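Long-range contact in transcription regulator WhiB1 (Mycobacterium tuberculosis H37Rv, PDB 6ONO), which represses transcription as a DNA-binding WhiB-family regulator that carries a nitric oxide-reactive [4Fe-4S] cluster and is probably redox-responsive: residues 33-43 and 59-67. Numbering follows the deposited sequence.
Sequences AKLVCNRCPVT and VWGGMSEDE. With SF4 (iron/sulfur cluster), chain E.
The side chain of K34, on helix 27-38, reaches past G62 to E67. Its CG is anti to the carbonyl carbon (chi1 -75°), and the chain is extended from there on. K34 CG lies 3.8 Å from G62 O, and CD and CE pass the same carbonyl. NZ then meets the E67 carboxylate, which comes from the opposite direction. The salt bridge is K34 NZ to E67 OE2 at 2.9 Å, on the syn side and 19° out of the carboxylate plane; the bond to OE1 is weak. E67 OE1 also accepts from S64 N at 2.9 Å, on the anti side but 31° out of that plane. E67 N returns a weak bond to S64 OG, which completes a capping box at the start of helix 65-71. One helical turn after K34, C37 SG binds iron FE2 of the cluster and lies 3.3 Å from G62 N. T43 CG2 sits 3.3 Å from G61 O, and A33 CB packs on V59 CB. G61 CA comes 3.5 Å from cluster sulfur S1. C9 and C46, also in the cluster pocket, are consistent with the remaining two ligands. This is the [4Fe-4S] site of a WhiB protein: C37 of the C-X2-C pair lies against the type I' turn W60-M63, and C40 binds iron FE4 from the loop after the helix.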
# COMPACT_ATOMS: atom_id res chain seq x y z
N ALA A 33 12.15 -7.96 -1.77
CA ALA A 33 11.19 -7.90 -0.66
C ALA A 33 10.98 -9.27 -0.00
O ALA A 33 10.94 -9.40 1.24
CB ALA A 33 9.86 -7.34 -1.16
N LYS A 34 10.81 -10.31 -0.82
CA LYS A 34 10.61 -11.65 -0.28
C LYS A 34 11.80 -12.10 0.56
O LYS A 34 11.63 -12.85 1.52
CB LYS A 34 10.38 -12.65 -1.41
CG LYS A 34 9.02 -12.59 -2.05
CD LYS A 34 8.92 -13.66 -3.14
CE LYS A 34 7.52 -13.72 -3.71
NZ LYS A 34 7.34 -14.85 -4.64
N LEU A 35 13.02 -11.67 0.21
CA LEU A 35 14.18 -12.00 1.03
C LEU A 35 14.04 -11.45 2.44
O LEU A 35 14.50 -12.08 3.40
CB LEU A 35 15.46 -11.47 0.38
CG LEU A 35 15.96 -12.27 -0.81
CD1 LEU A 35 17.23 -11.65 -1.36
CD2 LEU A 35 16.19 -13.71 -0.42
N VAL A 36 13.45 -10.26 2.58
CA VAL A 36 13.17 -9.73 3.91
C VAL A 36 12.16 -10.60 4.62
O VAL A 36 12.35 -11.01 5.77
CB VAL A 36 12.69 -8.27 3.82
CG1 VAL A 36 12.41 -7.72 5.22
CG2 VAL A 36 13.70 -7.40 3.08
N CYS A 37 11.05 -10.91 3.94
CA CYS A 37 10.03 -11.75 4.58
C CYS A 37 10.59 -13.10 5.03
O CYS A 37 10.14 -13.66 6.04
CB CYS A 37 8.86 -11.96 3.63
SG CYS A 37 8.01 -10.44 3.20
N ASN A 38 11.57 -13.63 4.30
CA ASN A 38 12.12 -14.95 4.59
C ASN A 38 12.94 -14.96 5.88
O ASN A 38 13.17 -16.04 6.44
CB ASN A 38 12.98 -15.40 3.40
CG ASN A 38 12.13 -15.93 2.25
OD1 ASN A 38 10.90 -15.89 2.31
ND2 ASN A 38 12.78 -16.39 1.19
N ARG A 39 13.38 -13.80 6.35
CA ARG A 39 14.05 -13.71 7.64
C ARG A 39 13.17 -12.99 8.66
O ARG A 39 13.67 -12.35 9.59
CB ARG A 39 15.40 -13.02 7.51
CG ARG A 39 15.38 -11.63 6.92
CD ARG A 39 16.76 -11.01 7.02
NE ARG A 39 16.92 -9.83 6.17
CZ ARG A 39 16.50 -8.61 6.49
NH1 ARG A 39 15.88 -8.40 7.64
NH2 ARG A 39 16.71 -7.60 5.66
N CYS A 40 11.85 -13.11 8.51
CA CYS A 40 10.89 -12.47 9.38
C CYS A 40 10.22 -13.50 10.28
O CYS A 40 9.79 -14.55 9.78
CB CYS A 40 9.83 -11.73 8.56
SG CYS A 40 8.62 -10.79 9.55
N PRO A 41 10.11 -13.24 11.59
CA PRO A 41 9.51 -14.25 12.47
C PRO A 41 7.99 -14.30 12.40
O PRO A 41 7.41 -15.30 12.86
CB PRO A 41 9.98 -13.82 13.86
CG PRO A 41 10.16 -12.35 13.75
CD PRO A 41 10.64 -12.09 12.34
N VAL A 42 7.32 -13.29 11.83
CA VAL A 42 5.86 -13.24 11.85
C VAL A 42 5.29 -13.35 10.44
O VAL A 42 4.23 -12.78 10.14
CB VAL A 42 5.37 -11.97 12.57
CG1 VAL A 42 5.64 -12.08 14.07
CG2 VAL A 42 6.03 -10.72 11.99
N THR A 43 5.96 -14.12 9.58
CA THR A 43 5.55 -14.21 8.19
C THR A 43 4.16 -14.81 8.05
O THR A 43 3.34 -14.31 7.27
CB THR A 43 6.55 -15.03 7.39
OG1 THR A 43 7.87 -14.52 7.61
CG2 THR A 43 6.23 -14.92 5.92
N VAL A 59 3.89 -6.60 -1.39
CA VAL A 59 4.38 -7.88 -0.89
C VAL A 59 4.11 -7.96 0.61
O VAL A 59 4.56 -7.09 1.38
CB VAL A 59 5.88 -8.06 -1.20
CG1 VAL A 59 6.39 -9.36 -0.62
CG2 VAL A 59 6.16 -7.99 -2.72
N TRP A 60 3.35 -8.97 1.02
CA TRP A 60 3.05 -9.27 2.41
C TRP A 60 3.32 -10.74 2.65
O TRP A 60 3.03 -11.57 1.78
CB TRP A 60 1.58 -8.99 2.77
CG TRP A 60 1.09 -7.59 2.51
CD1 TRP A 60 1.04 -6.94 1.31
CD2 TRP A 60 0.55 -6.68 3.48
NE1 TRP A 60 0.51 -5.68 1.47
CE2 TRP A 60 0.21 -5.49 2.79
CE3 TRP A 60 0.33 -6.75 4.86
CZ2 TRP A 60 -0.35 -4.38 3.43
CZ3 TRP A 60 -0.23 -5.65 5.50
CH2 TRP A 60 -0.56 -4.49 4.78
N GLY A 61 3.87 -11.05 3.82
CA GLY A 61 4.02 -12.42 4.26
C GLY A 61 4.76 -13.33 3.30
O GLY A 61 4.46 -14.52 3.20
N GLY A 62 5.72 -12.77 2.57
CA GLY A 62 6.47 -13.55 1.60
C GLY A 62 5.76 -13.85 0.30
O GLY A 62 6.25 -14.69 -0.46
N MSE A 63 4.61 -13.22 0.04
CA MSE A 63 3.87 -13.40 -1.23
C MSE A 63 3.68 -12.06 -1.95
O MSE A 63 3.39 -11.05 -1.31
CB MSE A 63 2.49 -14.03 -1.00
CG MSE A 63 2.46 -15.37 -0.27
SE MSE A 63 0.81 -16.31 -0.73
CE MSE A 63 1.28 -16.94 -2.49
N SER A 64 3.79 -12.07 -3.28
CA SER A 64 3.52 -10.89 -4.08
C SER A 64 2.02 -10.70 -4.23
O SER A 64 1.21 -11.58 -3.91
CB SER A 64 4.16 -11.00 -5.46
OG SER A 64 3.45 -11.92 -6.27
N GLU A 65 1.63 -9.52 -4.72
CA GLU A 65 0.21 -9.24 -4.82
C GLU A 65 -0.46 -10.15 -5.86
O GLU A 65 -1.58 -10.62 -5.63
CB GLU A 65 -0.04 -7.77 -5.16
CG GLU A 65 0.12 -7.40 -6.61
CD GLU A 65 -0.21 -5.95 -6.88
OE1 GLU A 65 0.60 -5.09 -6.48
OE2 GLU A 65 -1.28 -5.69 -7.47
N ASP A 66 0.23 -10.46 -6.97
CA ASP A 66 -0.37 -11.37 -7.95
C ASP A 66 -0.55 -12.77 -7.36
O ASP A 66 -1.55 -13.44 -7.63
CB ASP A 66 0.46 -11.42 -9.23
CG ASP A 66 0.30 -10.15 -10.08
OD1 ASP A 66 -0.73 -9.47 -9.95
OD2 ASP A 66 1.20 -9.86 -10.89
N GLU A 67 0.40 -13.22 -6.55
CA GLU A 67 0.28 -14.53 -5.92
C GLU A 67 -0.90 -14.58 -4.95
O GLU A 67 -1.71 -15.52 -4.97
CB GLU A 67 1.59 -14.87 -5.20
CG GLU A 67 2.74 -15.21 -6.16
CD GLU A 67 4.11 -15.29 -5.48
OE1 GLU A 67 4.31 -14.72 -4.38
OE2 GLU A 67 5.00 -15.95 -6.04
FE1 SF4 E . 7.21 -7.31 6.81
FE2 SF4 E . 7.44 -9.45 5.16
FE3 SF4 E . 5.19 -9.14 6.69
FE4 SF4 E . 7.55 -9.77 7.88
S1 SF4 E . 6.41 -11.05 6.40
S2 SF4 E . 6.07 -8.21 8.57
S3 SF4 E . 9.02 -8.65 6.55
S4 SF4 E . 5.89 -7.75 5.02